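Long-range contacts in 6-phosphogluconate dehydrogenase (Pseudomonas syringae, PDB 5U5G), which is probably an NADPH-dependent reductase of fosfomycin biosynthesis that acts on 2-oxopropylphosphonate, the compound bound here together with NADP+: residues T56-T66 with C86-S97; L22-N32 with Q44-L55. All coordinates share one frame; numbering follows the deposited sequence.

Overall arrangement
Both contacts lie in the N-terminal NADP-binding domain, in one mixed sheet whose first strands are parallel. The centres of contact 1 and contact 2 are about 12 Å apart. Contact 2 comes first along the chain and closes before contact 1 opens. It joins strand 28-31 to the edge strand 47-48, while contact 1 joins strands 61-64 and 92-95. Strand 5-8 separates the two pairs in the sheet. Helix 52-58 belongs to both: its start lies in 44-55 and its end in 56-66. The contacts also touch through packing, as between Leu-62 and Leu-55. Each ends at NADP, contact 2 on the adenosine side and contact 1 at the nicotinamide ribose, so together they help shape the cofactor site.

Contact 1 (T56-T66 with C86-S97); sequences TRAARVLFVCT and CLEVGDIVVDLS. With NAP (NADP nicotinamide-adenine-dinucleotide phosphate), chain E.
Two neighbouring parallel strands of the Rossmann-type sheet, 61-64 and 92-95, pair here from Arg-60 to Leu-96. The axes of these short segments approach to 4.6 Å at an angle of 20°. Leu-62 and Val-64 each use both backbone polar atoms: Leu-62 N reaches Ile-92 O, Leu-62 O takes Val-94 N, Val-64 N reaches Val-94 O, and Val-64 O takes Leu-96 N at 2.7 Å. Val-94 stands beside Phe-63, pointing the same way, and its CB lies 3.6 Å from Phe-63 CD1. Ile-149 of helix 143-156 packs on that face, against Val-61, Ile-92 and Val-94. On the opposite face Val-64 CG2 meets Val-93 CG1 at 3.7 Å, and Tyr-76 of helix 69-77, which lies between the strands in the chain as in a beta-alpha-beta crossover, touches both valines.

Before the strands, Arg-60 grips Asp-91 side-on. Arg-60 NE binds Asp-91 OD1 at 2.8 Å, NH2 binds OD2, and both oxygens are met on the syn side. The arginine chain bends at chi2 (-91°) and chi3, which lets NH1 and NH2 also bind Thr-56 O in the last turn of helix 52-58. The guanidinium is thus fixed from two directions. Glu-88 N reaches Asp-91 OD2 from the face opposite NH2. Glu-88 joins the salt-bridge network over one guanidinium face, though the place of its OE2 is less sure.

Past the strands, Thr-66 N donates to Ser-97 OG at 3.0 Å. That hydroxyl donates in turn to Asp-95 OD1, which also accepts Ser-97 N in an Asx turn. Tyr-76 and Tyr-118 bind the other carboxylate oxygen, OD2. Thr-66 O accepts the nicotinamide ribose hydroxyl O3D of NADP at 2.7 Å.

Contact 2 (L22-N32 with Q44-L55); sequences LASQMPVHVHN and QGAVWAPDIVAL. With NAP (NADP nicotinamide-adenine-dinucleotide phosphate), chain E.
Ala-49 N donates to Val-30 O at 2.8 Å, in a bond that is nearly straight (170°). It is one of three backbone bonds that hold strand 28-31 parallel to strand 47-48; the others run from Val-47 N to Val-28 O and from Val-30 N to Val-47 O. His-31 adds a side-chain bond. A chi1 of 176° turns the ring toward 44-55, with CG opposite the backbone N, and His-31 ND1 donates to Ala-49 O at 2.9 Å. The acceptor lies in the ring plane. Ile-52 CD1 lies 4.0 Å from His-31 CD2.

His-29 and Val-47 lie side by side. Val-47 CB sits over the centre of the His-29 imidazole, 3.6 Å from its centroid, in a CH-pi contact. A water at the ring edge bonds ND1. Leu-55 CD1 packs 3.5 Å from His-29 CB. The Trp-48 ring reaches past the strand end, and its edge at CH2 meets Asn-32 O at 3.2 Å.

Asn-32 carries the contact to the cofactor. Asn-32 OD1 accepts the adenosine ribose hydroxyl O3B of NADP at 2.7 Å and also Leu-10 N; ND2 donates to the 2'-phosphate oxygen O1X and to Ser-34 O.

Helix 39-43 links the two strands as a beta-alpha-beta unit, with Leu-41 against Leu-22 and Ala-46. Strand 5-8 pairs with strand 28-31, and its Ile-8 touches Ile-52 and Leu-55 of helix 52-58.

Contact 1 (T56-T66 with C86-S97)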
loop_
_atom_site.group_PDB
_atom_site.type_symbol
_atom_site.label_atom_id
_atom_site.label_comp_id
_atom_site.label_asym_id
_atom_site.label_seq_id
_atom_site.Cartn_x
_atom_site.Cartn_y
_atom_site.Cartn_z
ATOM N N THR A 56 36.074 16.998 -6.432
ATOM C CA THR A 56 36.731 15.883 -7.109
ATOM C C THR A 56 38.207 15.762 -6.741
ATOM O O THR A 56 38.774 14.667 -6.851
ATOM C CB THR A 56 36.590 16.022 -8.633
ATOM O OG1 THR A 56 37.044 17.319 -9.048
ATOM C CG2 THR A 56 35.127 15.819 -9.079
ATOM N N ARG A 57 38.852 16.852 -6.313
ATOM C CA ARG A 57 40.230 16.729 -5.840
ATOM C C ARG A 57 40.292 15.829 -4.623
ATOM O O ARG A 57 41.201 14.998 -4.494
ATOM C CB ARG A 57 40.810 18.107 -5.506
ATOM C CG ARG A 57 42.282 18.078 -5.064
ATOM C CD ARG A 57 42.746 19.461 -4.584
ATOM N NE ARG A 57 44.093 19.455 -4.008
ATOM C CZ ARG A 57 44.597 20.440 -3.263
ATOM N NH1 ARG A 57 43.868 21.515 -2.984
ATOM N NH2 ARG A 57 45.832 20.345 -2.783
ATOM N N ALA A 58 39.314 15.967 -3.724
ATOM C CA ALA A 58 39.341 15.247 -2.460
ATOM C C ALA A 58 38.783 13.835 -2.570
ATOM O O ALA A 58 39.188 12.952 -1.803
ATOM C CB ALA A 58 38.544 16.019 -1.404
ATOM N N ALA A 59 37.836 13.596 -3.470
ATOM C CA ALA A 59 37.040 12.381 -3.385
ATOM C C ALA A 59 37.021 11.658 -4.720
ATOM O O ALA A 59 36.809 12.276 -5.770
ATOM C CB ALA A 59 35.616 12.702 -2.913
ATOM N N ARG A 60 37.265 10.350 -4.676
ATOM C CA ARG A 60 37.231 9.505 -5.858
ATOM C C ARG A 60 35.886 8.810 -6.036
ATOM O O ARG A 60 35.649 8.217 -7.096
ATOM C CB ARG A 60 38.361 8.459 -5.791
ATOM C CG ARG A 60 39.736 9.056 -5.430
ATOM C CD ARG A 60 40.581 9.470 -6.649
ATOM N NE ARG A 60 39.896 10.357 -7.591
ATOM C CZ ARG A 60 39.750 11.670 -7.425
ATOM N NH1 ARG A 60 40.246 12.269 -6.344
ATOM N NH2 ARG A 60 39.115 12.383 -8.353
ATOM N N VAL A 61 35.024 8.845 -5.015
ATOM C CA VAL A 61 33.632 8.415 -5.107
ATOM C C VAL A 61 32.758 9.578 -4.665
ATOM O O VAL A 61 33.008 10.177 -3.611
ATOM C CB VAL A 61 33.333 7.177 -4.242
ATOM C CG1 VAL A 61 31.872 6.754 -4.433
ATOM C CG2 VAL A 61 34.266 6.029 -4.587
ATOM N N LEU A 62 31.750 9.910 -5.481
ATOM C CA LEU A 62 30.824 11.004 -5.196
ATOM C C LEU A 62 29.385 10.516 -5.287
ATOM O O LEU A 62 29.056 9.673 -6.134
ATOM C CB LEU A 62 30.980 12.183 -6.171
ATOM C CG LEU A 62 32.346 12.698 -6.607
ATOM C CD1 LEU A 62 32.151 13.854 -7.543
ATOM C CD2 LEU A 62 33.150 13.134 -5.410
ATOM N N PHE A 63 28.529 11.055 -4.424
ATOM C CA PHE A 63 27.088 10.882 -4.536
ATOM C C PHE A 63 26.459 12.156 -5.087
ATOM O O PHE A 63 26.929 13.267 -4.819
ATOM C CB PHE A 63 26.446 10.553 -3.182
ATOM C CG PHE A 63 26.879 9.236 -2.592
ATOM C CD1 PHE A 63 26.208 8.060 -2.912
ATOM C CD2 PHE A 63 27.934 9.181 -1.687
ATOM C CE1 PHE A 63 26.594 6.844 -2.363
ATOM C CE2 PHE A 63 28.338 7.969 -1.138
ATOM C CZ PHE A 63 27.662 6.796 -1.478
ATOM N N VAL A 64 25.388 11.980 -5.857
ATOM C CA VAL A 64 24.593 13.071 -6.412
ATOM C C VAL A 64 23.148 12.844 -5.993
ATOM O O VAL A 64 22.615 11.741 -6.175
ATOM C CB VAL A 64 24.699 13.141 -7.950
ATOM C CG1 VAL A 64 23.805 14.259 -8.515
ATOM C CG2 VAL A 64 26.139 13.327 -8.386
ATOM N N CYS A 65 22.509 13.885 -5.438
ATOM C CA CYS A 65 21.104 13.761 -5.039
ATOM C C CYS A 65 20.425 15.116 -5.268
ATOM O O CYS A 65 20.269 15.941 -4.365
ATOM C CB CYS A 65 20.953 13.301 -3.591
ATOM S SG CYS A 65 19.259 12.866 -3.208
ATOM N N THR A 66 20.022 15.349 -6.512
ATOM C CA THR A 66 19.423 16.605 -6.934
ATOM C C THR A 66 18.059 16.314 -7.534
ATOM O O THR A 66 17.682 15.159 -7.725
ATOM C CB THR A 66 20.315 17.323 -7.958
ATOM O OG1 THR A 66 20.411 16.529 -9.149
ATOM C CG2 THR A 66 21.736 17.548 -7.385
ATOM N N CYS A 86 35.873 16.922 -14.701
ATOM C CA CYS A 86 36.758 16.809 -13.547
ATOM C C CYS A 86 37.033 15.380 -13.106
ATOM O O CYS A 86 37.884 15.172 -12.232
ATOM C CB CYS A 86 36.178 17.578 -12.350
ATOM S SG CYS A 86 35.882 19.315 -12.646
ATOM N N LEU A 87 36.339 14.397 -13.662
ATOM C CA LEU A 87 36.532 13.025 -13.228
ATOM C C LEU A 87 37.887 12.494 -13.672
ATOM O O LEU A 87 38.400 12.846 -14.732
ATOM C CB LEU A 87 35.432 12.142 -13.794
ATOM C CG LEU A 87 34.245 11.768 -12.919
ATOM C CD1 LEU A 87 33.709 12.942 -12.091
ATOM C CD2 LEU A 87 33.237 11.300 -13.905
ATOM N N GLU A 88 38.461 11.631 -12.844
ATOM C CA GLU A 88 39.648 10.876 -13.203
ATOM C C GLU A 88 39.253 9.467 -13.620
ATOM O O GLU A 88 38.170 8.975 -13.290
ATOM C CB GLU A 88 40.635 10.816 -12.036
ATOM C CG GLU A 88 41.421 12.110 -11.826
ATOM C CD GLU A 88 42.064 12.169 -10.449
ATOM O OE1 GLU A 88 43.030 12.940 -10.257
ATOM O OE2 GLU A 88 41.597 11.427 -9.569
ATOM N N VAL A 89 40.158 8.815 -14.351
ATOM C CA VAL A 89 39.982 7.402 -14.652
ATOM C C VAL A 89 39.845 6.632 -13.349
ATOM O O VAL A 89 40.648 6.807 -12.430
ATOM C CB VAL A 89 41.164 6.892 -15.493
ATOM C CG1 VAL A 89 41.039 5.397 -15.731
ATOM C CG2 VAL A 89 41.245 7.659 -16.806
ATOM N N GLY A 90 38.822 5.776 -13.260
ATOM C CA GLY A 90 38.582 4.994 -12.068
ATOM C C GLY A 90 37.655 5.627 -11.046
ATOM O O GLY A 90 37.326 4.973 -10.042
ATOM N N ASP A 91 37.230 6.873 -11.257
ATOM C CA ASP A 91 36.263 7.502 -10.365
ATOM C C ASP A 91 34.886 6.859 -10.528
ATOM O O ASP A 91 34.553 6.293 -11.573
ATOM C CB ASP A 91 36.163 9.008 -10.637
ATOM C CG ASP A 91 37.362 9.788 -10.095
ATOM O OD1 ASP A 91 38.253 9.169 -9.469
ATOM O OD2 ASP A 91 37.399 11.025 -10.269
ATOM N N ILE A 92 34.082 6.953 -9.470
ATOM C CA ILE A 92 32.717 6.437 -9.464
ATOM C C ILE A 92 31.783 7.534 -8.960
ATOM O O ILE A 92 32.060 8.163 -7.932
ATOM C CB ILE A 92 32.591 5.173 -8.589
ATOM C CG1 ILE A 92 33.527 4.073 -9.097
ATOM C CG2 ILE A 92 31.137 4.679 -8.556
ATOM C CD1 ILE A 92 33.702 2.906 -8.131
ATOM N N VAL A 93 30.690 7.779 -9.689
ATOM C CA VAL A 93 29.616 8.653 -9.222
ATOM C C VAL A 93 28.364 7.808 -9.008
ATOM O O VAL A 93 27.935 7.067 -9.904
ATOM C CB VAL A 93 29.353 9.817 -10.196
ATOM C CG1 VAL A 93 28.055 10.519 -9.849
ATOM C CG2 VAL A 93 30.513 10.815 -10.159
ATOM N N VAL A 94 27.795 7.906 -7.816
ATOM C CA VAL A 94 26.580 7.189 -7.445
ATOM C C VAL A 94 25.452 8.215 -7.454
ATOM O O VAL A 94 25.370 9.066 -6.567
ATOM C CB VAL A 94 26.728 6.507 -6.082
ATOM C CG1 VAL A 94 25.424 5.825 -5.648
ATOM C CG2 VAL A 94 27.896 5.522 -6.119
ATOM N N ASP A 95 24.596 8.168 -8.476
ATOM C CA ASP A 95 23.556 9.185 -8.645
ATOM C C ASP A 95 22.282 8.657 -7.994
ATOM O O ASP A 95 21.674 7.699 -8.481
ATOM C CB ASP A 95 23.347 9.525 -10.122
ATOM C CG ASP A 95 22.513 10.804 -10.336
ATOM O OD1 ASP A 95 21.686 11.145 -9.464
ATOM O OD2 ASP A 95 22.681 11.463 -11.394
ATOM N N LEU A 96 21.884 9.288 -6.892
ATOM C CA LEU A 96 20.717 8.889 -6.125
ATOM C C LEU A 96 19.452 9.604 -6.564
ATOM O O LEU A 96 18.408 9.430 -5.922
ATOM C CB LEU A 96 20.949 9.152 -4.642
ATOM C CG LEU A 96 22.248 8.614 -4.057
ATOM C CD1 LEU A 96 22.568 9.393 -2.797
ATOM C CD2 LEU A 96 22.111 7.125 -3.759
ATOM N N SER A 97 19.519 10.395 -7.631
ATOM C CA SER A 97 18.370 11.158 -8.097
ATOM C C SER A 97 17.422 10.266 -8.888
ATOM O O SER A 97 17.796 9.210 -9.403
ATOM C CB SER A 97 18.819 12.334 -8.975
ATOM O OG SER A 97 19.930 13.007 -8.387
HETATM P PA NAP E . 14.839 19.085 -2.817
HETATM O O1A NAP E . 13.945 19.949 -3.627
HETATM O O2A NAP E . 14.672 18.981 -1.321
HETATM O O5B NAP E . 16.424 19.474 -3.126
HETATM C C5B NAP E . 16.587 19.493 -4.523
HETATM C C4B NAP E . 18.108 19.525 -4.787
HETATM O O4B NAP E . 18.391 19.688 -6.177
HETATM C C3B NAP E . 18.752 20.711 -3.984
HETATM O O3B NAP E . 20.041 20.347 -3.595
HETATM C C2B NAP E . 18.862 21.776 -5.093
HETATM O O2B NAP E . 19.860 22.662 -4.941
HETATM C C1B NAP E . 19.237 20.817 -6.292
HETATM N N9A NAP E . 18.982 21.513 -7.538
HETATM C C8A NAP E . 17.764 21.695 -8.224
HETATM N N7A NAP E . 17.899 22.438 -9.357
HETATM C C5A NAP E . 19.266 22.750 -9.384
HETATM C C6A NAP E . 20.049 23.494 -10.284
HETATM N N6A NAP E . 19.488 24.070 -11.396
HETATM N N1A NAP E . 21.381 23.667 -10.087
HETATM C C2A NAP E . 21.898 23.074 -8.966
HETATM N N3A NAP E . 21.289 22.337 -8.027
HETATM C C4A NAP E . 19.949 22.185 -8.260
HETATM O O3 NAP E . 14.510 17.654 -3.552
HETATM P PN NAP E . 14.677 16.365 -2.618
HETATM O O1N NAP E . 15.966 16.324 -1.895
HETATM O O2N NAP E . 13.373 15.886 -2.020
HETATM O O5D NAP E . 14.881 15.118 -3.821
HETATM C C5D NAP E . 16.140 15.098 -4.328
HETATM C C4D NAP E . 16.237 13.856 -5.195
HETATM O O4D NAP E . 15.955 12.677 -4.398
HETATM C C3D NAP E . 15.122 13.918 -6.322
HETATM O O3D NAP E . 15.646 13.363 -7.495
HETATM C C2D NAP E . 14.016 13.053 -5.758
HETATM O O2D NAP E . 13.249 12.413 -6.744
HETATM C C1D NAP E . 14.871 11.983 -5.002
HETATM N N1N NAP E . 14.112 11.353 -3.940
HETATM C C2N NAP E . 13.502 12.108 -2.903
HETATM C C3N NAP E . 12.865 11.438 -1.880
HETATM C C7N NAP E . 12.252 12.182 -0.776
HETATM O O7N NAP E . 11.711 11.625 0.181
HETATM N N7N NAP E . 12.319 13.564 -0.759
HETATM C C4N NAP E . 12.828 9.934 -1.812
HETATM C C5N NAP E . 13.471 9.267 -2.945
HETATM C C6N NAP E . 14.049 9.951 -3.932
HETATM P P2B NAP E . 19.452 24.123 -3.887
HETATM O O1X NAP E . 19.505 23.454 -2.549
HETATM O O2X NAP E . 20.591 25.091 -4.222
HETATM O O3X NAP E . 18.088 24.455 -4.442
HETATM O O HOH W 1 35.660 12.220 -8.268
HETATM O O HOH W 2 36.583 5.272 -7.276
#

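Contact 2 (L22-N32 with Q44-L55)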
loop_
_atom_site.group_PDB
_atom_site.type_symbol
_atom_site.label_atom_id
_atom_site.label_comp_id
_atom_site.label_asym_id
_atom_site.label_seq_id
_atom_site.Cartn_x
_atom_site.Cartn_y
_atom_site.Cartn_z
ATOM N N LEU A 22 27.784 10.699 7.835
ATOM C CA LEU A 22 28.553 11.270 8.935
ATOM C C LEU A 22 28.407 10.428 10.198
ATOM O O LEU A 22 29.372 10.253 10.946
ATOM C CB LEU A 22 28.117 12.711 9.205
ATOM C CG LEU A 22 28.456 13.833 8.212
ATOM C CD1 LEU A 22 27.713 15.104 8.596
ATOM C CD2 LEU A 22 29.949 14.089 8.150
ATOM N N ALA A 23 27.208 9.887 10.442
ATOM C CA ALA A 23 26.960 9.131 11.667
ATOM C C ALA A 23 27.771 7.839 11.716
ATOM O O ALA A 23 28.076 7.344 12.808
ATOM C CB ALA A 23 25.460 8.840 11.819
ATOM N N SER A 24 28.142 7.288 10.562
ATOM C CA SER A 24 29.018 6.127 10.513
ATOM C C SER A 24 30.487 6.519 10.505
ATOM O O SER A 24 31.351 5.646 10.368
ATOM C CB SER A 24 28.710 5.262 9.281
ATOM O OG SER A 24 29.415 5.729 8.136
ATOM N N GLN A 25 30.782 7.812 10.639
ATOM C CA GLN A 25 32.143 8.342 10.723
ATOM C C GLN A 25 32.877 8.248 9.384
ATOM O O GLN A 25 34.109 8.160 9.328
ATOM C CB GLN A 25 32.918 7.672 11.867
ATOM C CG GLN A 25 32.197 7.905 13.211
ATOM C CD GLN A 25 32.843 7.240 14.421
ATOM O OE1 GLN A 25 32.192 6.464 15.138
ATOM N NE2 GLN A 25 34.111 7.564 14.675
ATOM N N MET A 26 32.121 8.297 8.301
ATOM C CA MET A 26 32.702 8.522 6.981
ATOM C C MET A 26 33.097 9.987 6.838
ATOM O O MET A 26 32.299 10.871 7.180
ATOM C CB MET A 26 31.685 8.152 5.910
ATOM C CG MET A 26 32.269 7.868 4.557
ATOM S SD MET A 26 31.139 6.773 3.687
ATOM C CE MET A 26 31.144 5.392 4.834
ATOM N N PRO A 27 34.303 10.292 6.357
ATOM C CA PRO A 27 34.611 11.685 6.002
ATOM C C PRO A 27 33.845 12.068 4.746
ATOM O O PRO A 27 33.902 11.364 3.736
ATOM C CB PRO A 27 36.125 11.672 5.764
ATOM C CG PRO A 27 36.435 10.260 5.386
ATOM C CD PRO A 27 35.408 9.370 6.029
ATOM N N VAL A 28 33.100 13.170 4.819
ATOM C CA VAL A 28 32.206 13.571 3.734
ATOM C C VAL A 28 32.493 15.017 3.357
ATOM O O VAL A 28 32.429 15.912 4.207
ATOM C CB VAL A 28 30.719 13.416 4.108
ATOM C CG1 VAL A 28 29.847 13.669 2.881
ATOM C CG2 VAL A 28 30.428 12.032 4.713
ATOM N N HIS A 29 32.783 15.244 2.082
ATOM C CA HIS A 29 32.873 16.587 1.524
ATOM C C HIS A 29 31.594 16.886 0.752
ATOM O O HIS A 29 31.136 16.062 -0.044
ATOM C CB HIS A 29 34.104 16.714 0.633
ATOM C CG HIS A 29 35.392 16.674 1.396
ATOM N ND1 HIS A 29 36.495 17.417 1.040
ATOM C CD2 HIS A 29 35.742 15.994 2.514
ATOM C CE1 HIS A 29 37.475 17.185 1.894
ATOM N NE2 HIS A 29 37.044 16.325 2.799
ATOM N N VAL A 30 31.006 18.045 1.001
ATOM C CA VAL A 30 29.662 18.324 0.518
ATOM C C VAL A 30 29.676 19.592 -0.316
ATOM O O VAL A 30 30.447 20.527 -0.063
ATOM C CB VAL A 30 28.642 18.439 1.671
ATOM C CG1 VAL A 30 28.531 17.102 2.396
ATOM C CG2 VAL A 30 29.021 19.572 2.626
ATOM N N HIS A 31 28.816 19.600 -1.332
ATOM C CA HIS A 31 28.588 20.748 -2.193
ATOM C C HIS A 31 27.102 20.898 -2.473
ATOM O O HIS A 31 26.397 19.910 -2.703
ATOM C CB HIS A 31 29.315 20.627 -3.526
ATOM C CG HIS A 31 29.008 21.749 -4.463
ATOM N ND1 HIS A 31 29.553 23.005 -4.317
ATOM C CD2 HIS A 31 28.174 21.823 -5.527
ATOM C CE1 HIS A 31 29.088 23.798 -5.268
ATOM N NE2 HIS A 31 28.248 23.105 -6.014
ATOM N N ASN A 32 26.639 22.143 -2.480
ATOM C CA ASN A 32 25.279 22.457 -2.881
ATOM C C ASN A 32 25.285 23.853 -3.489
ATOM O O ASN A 32 26.100 24.700 -3.113
ATOM C CB ASN A 32 24.302 22.381 -1.697
ATOM C CG ASN A 32 22.839 22.430 -2.133
ATOM O OD1 ASN A 32 22.366 21.558 -2.861
ATOM N ND2 ASN A 32 22.110 23.423 -1.646
ATOM N N GLN A 44 28.394 19.333 11.926
ATOM C CA GLN A 44 28.476 17.939 12.337
ATOM C C GLN A 44 29.644 17.188 11.705
ATOM O O GLN A 44 29.676 15.956 11.767
ATOM C CB GLN A 44 27.162 17.238 12.026
ATOM C CG GLN A 44 25.989 17.822 12.793
ATOM C CD GLN A 44 24.654 17.389 12.210
ATOM O OE1 GLN A 44 24.561 17.069 11.030
ATOM N NE2 GLN A 44 23.627 17.366 13.035
ATOM N N GLY A 45 30.604 17.889 11.110
ATOM C CA GLY A 45 31.824 17.262 10.638
ATOM C C GLY A 45 32.029 17.220 9.134
ATOM O O GLY A 45 33.121 16.832 8.698
ATOM N N ALA A 46 31.036 17.579 8.319
ATOM C CA ALA A 46 31.276 17.591 6.879
ATOM C C ALA A 46 32.202 18.748 6.498
ATOM O O ALA A 46 32.349 19.725 7.237
ATOM C CB ALA A 46 29.965 17.708 6.113
ATOM N N VAL A 47 32.825 18.626 5.323
ATOM C CA VAL A 47 33.760 19.621 4.798
ATOM C C VAL A 47 33.138 20.277 3.566
ATOM O O VAL A 47 32.762 19.589 2.607
ATOM C CB VAL A 47 35.121 18.991 4.445
ATOM C CG1 VAL A 47 36.064 20.047 3.889
ATOM C CG2 VAL A 47 35.744 18.296 5.669
ATOM N N TRP A 48 33.063 21.608 3.573
ATOM C CA TRP A 48 32.480 22.330 2.449
ATOM C C TRP A 48 33.407 22.311 1.237
ATOM O O TRP A 48 34.597 22.624 1.348
ATOM C CB TRP A 48 32.177 23.777 2.849
ATOM C CG TRP A 48 31.691 24.653 1.718
ATOM C CD1 TRP A 48 32.344 25.719 1.161
ATOM C CD2 TRP A 48 30.450 24.535 1.011
ATOM N NE1 TRP A 48 31.581 26.279 0.161
ATOM C CE2 TRP A 48 30.416 25.569 0.044
ATOM C CE3 TRP A 48 29.360 23.657 1.099
ATOM C CZ2 TRP A 48 29.336 25.752 -0.825
ATOM C CZ3 TRP A 48 28.286 23.840 0.224
ATOM C CH2 TRP A 48 28.283 24.883 -0.718
ATOM N N ALA A 49 32.857 21.930 0.079
ATOM C CA ALA A 49 33.511 22.104 -1.211
ATOM C C ALA A 49 32.773 23.197 -1.973
ATOM O O ALA A 49 31.560 23.058 -2.195
ATOM C CB ALA A 49 33.519 20.795 -2.013
ATOM N N PRO A 50 33.426 24.305 -2.357
ATOM C CA PRO A 50 32.698 25.390 -3.038
ATOM C C PRO A 50 32.367 25.099 -4.490
ATOM O O PRO A 50 31.557 25.828 -5.081
ATOM C CB PRO A 50 33.668 26.582 -2.934
ATOM C CG PRO A 50 35.028 25.932 -2.894
ATOM C CD PRO A 50 34.817 24.694 -2.046
ATOM N N ASP A 51 32.980 24.090 -5.096
ATOM C CA ASP A 51 32.686 23.753 -6.478
ATOM C C ASP A 51 33.119 22.314 -6.723
ATOM O O ASP A 51 33.708 21.663 -5.854
ATOM C CB ASP A 51 33.343 24.741 -7.457
ATOM C CG ASP A 51 34.867 24.810 -7.326
ATOM O OD1 ASP A 51 35.507 23.901 -6.748
ATOM O OD2 ASP A 51 35.438 25.798 -7.833
ATOM N N ILE A 52 32.831 21.833 -7.935
ATOM C CA ILE A 52 33.050 20.435 -8.300
ATOM C C ILE A 52 34.533 20.129 -8.451
ATOM O O ILE A 52 34.968 18.989 -8.230
ATOM C CB ILE A 52 32.249 20.123 -9.584
ATOM C CG1 ILE A 52 30.751 20.297 -9.325
ATOM C CG2 ILE A 52 32.531 18.728 -10.114
ATOM C CD1 ILE A 52 30.277 19.646 -8.065
ATOM N N VAL A 53 35.335 21.132 -8.818
ATOM C CA VAL A 53 36.782 20.952 -8.869
ATOM C C VAL A 53 37.316 20.584 -7.493
ATOM O O VAL A 53 38.041 19.593 -7.329
ATOM C CB VAL A 53 37.463 22.225 -9.407
ATOM C CG1 VAL A 53 38.978 22.139 -9.224
ATOM C CG2 VAL A 53 37.099 22.442 -10.864
ATOM N N ALA A 54 36.973 21.387 -6.480
ATOM C CA ALA A 54 37.443 21.114 -5.130
ATOM C C ALA A 54 36.947 19.764 -4.644
ATOM O O ALA A 54 37.675 19.031 -3.961
ATOM C CB ALA A 54 36.989 22.223 -4.178
ATOM N N LEU A 55 35.702 19.420 -4.969
ATOM C CA LEU A 55 35.161 18.160 -4.485
ATOM C C LEU A 55 35.899 16.982 -5.107
ATOM O O LEU A 55 36.335 16.070 -4.395
ATOM C CB LEU A 55 33.663 18.092 -4.773
ATOM C CG LEU A 55 32.858 16.970 -4.132
ATOM C CD1 LEU A 55 32.857 17.095 -2.621
ATOM C CD2 LEU A 55 31.450 17.057 -4.655
HETATM P PA NAP E . 14.839 19.085 -2.817
HETATM O O1A NAP E . 13.945 19.949 -3.627
HETATM O O2A NAP E . 14.672 18.981 -1.321
HETATM O O5B NAP E . 16.424 19.474 -3.126
HETATM C C5B NAP E . 16.587 19.493 -4.523
HETATM C C4B NAP E . 18.108 19.525 -4.787
HETATM O O4B NAP E . 18.391 19.688 -6.177
HETATM C C3B NAP E . 18.752 20.711 -3.984
HETATM O O3B NAP E . 20.041 20.347 -3.595
HETATM C C2B NAP E . 18.862 21.776 -5.093
HETATM O O2B NAP E . 19.860 22.662 -4.941
HETATM C C1B NAP E . 19.237 20.817 -6.292
HETATM N N9A NAP E . 18.982 21.513 -7.538
HETATM C C8A NAP E . 17.764 21.695 -8.224
HETATM N N7A NAP E . 17.899 22.438 -9.357
HETATM C C5A NAP E . 19.266 22.750 -9.384
HETATM C C6A NAP E . 20.049 23.494 -10.284
HETATM N N6A NAP E . 19.488 24.070 -11.396
HETATM N N1A NAP E . 21.381 23.667 -10.087
HETATM C C2A NAP E . 21.898 23.074 -8.966
HETATM N N3A NAP E . 21.289 22.337 -8.027
HETATM C C4A NAP E . 19.949 22.185 -8.260
HETATM O O3 NAP E . 14.510 17.654 -3.552
HETATM P PN NAP E . 14.677 16.365 -2.618
HETATM O O1N NAP E . 15.966 16.324 -1.895
HETATM O O2N NAP E . 13.373 15.886 -2.020
HETATM O O5D NAP E . 14.881 15.118 -3.821
HETATM C C5D NAP E . 16.140 15.098 -4.328
HETATM C C4D NAP E . 16.237 13.856 -5.195
HETATM O O4D NAP E . 15.955 12.677 -4.398
HETATM C C3D NAP E . 15.122 13.918 -6.322
HETATM O O3D NAP E . 15.646 13.363 -7.495
HETATM C C2D NAP E . 14.016 13.053 -5.758
HETATM O O2D NAP E . 13.249 12.413 -6.744
HETATM C C1D NAP E . 14.871 11.983 -5.002
HETATM N N1N NAP E . 14.112 11.353 -3.940
HETATM C C2N NAP E . 13.502 12.108 -2.903
HETATM C C3N NAP E . 12.865 11.438 -1.880
HETATM C C7N NAP E . 12.252 12.182 -0.776
HETATM O O7N NAP E . 11.711 11.625 0.181
HETATM N N7N NAP E . 12.319 13.564 -0.759
HETATM C C4N NAP E . 12.828 9.934 -1.812
HETATM C C5N NAP E . 13.471 9.267 -2.945
HETATM C C6N NAP E . 14.049 9.951 -3.932
HETATM P P2B NAP E . 19.452 24.123 -3.887
HETATM O O1X NAP E . 19.505 23.454 -2.549
HETATM O O2X NAP E . 20.591 25.091 -4.222
HETATM O O3X NAP E . 18.088 24.455 -4.442
HETATM O O HOH W 3 33.663 14.499 7.204
HETATM O O HOH W 4 36.273 19.092 -1.109
#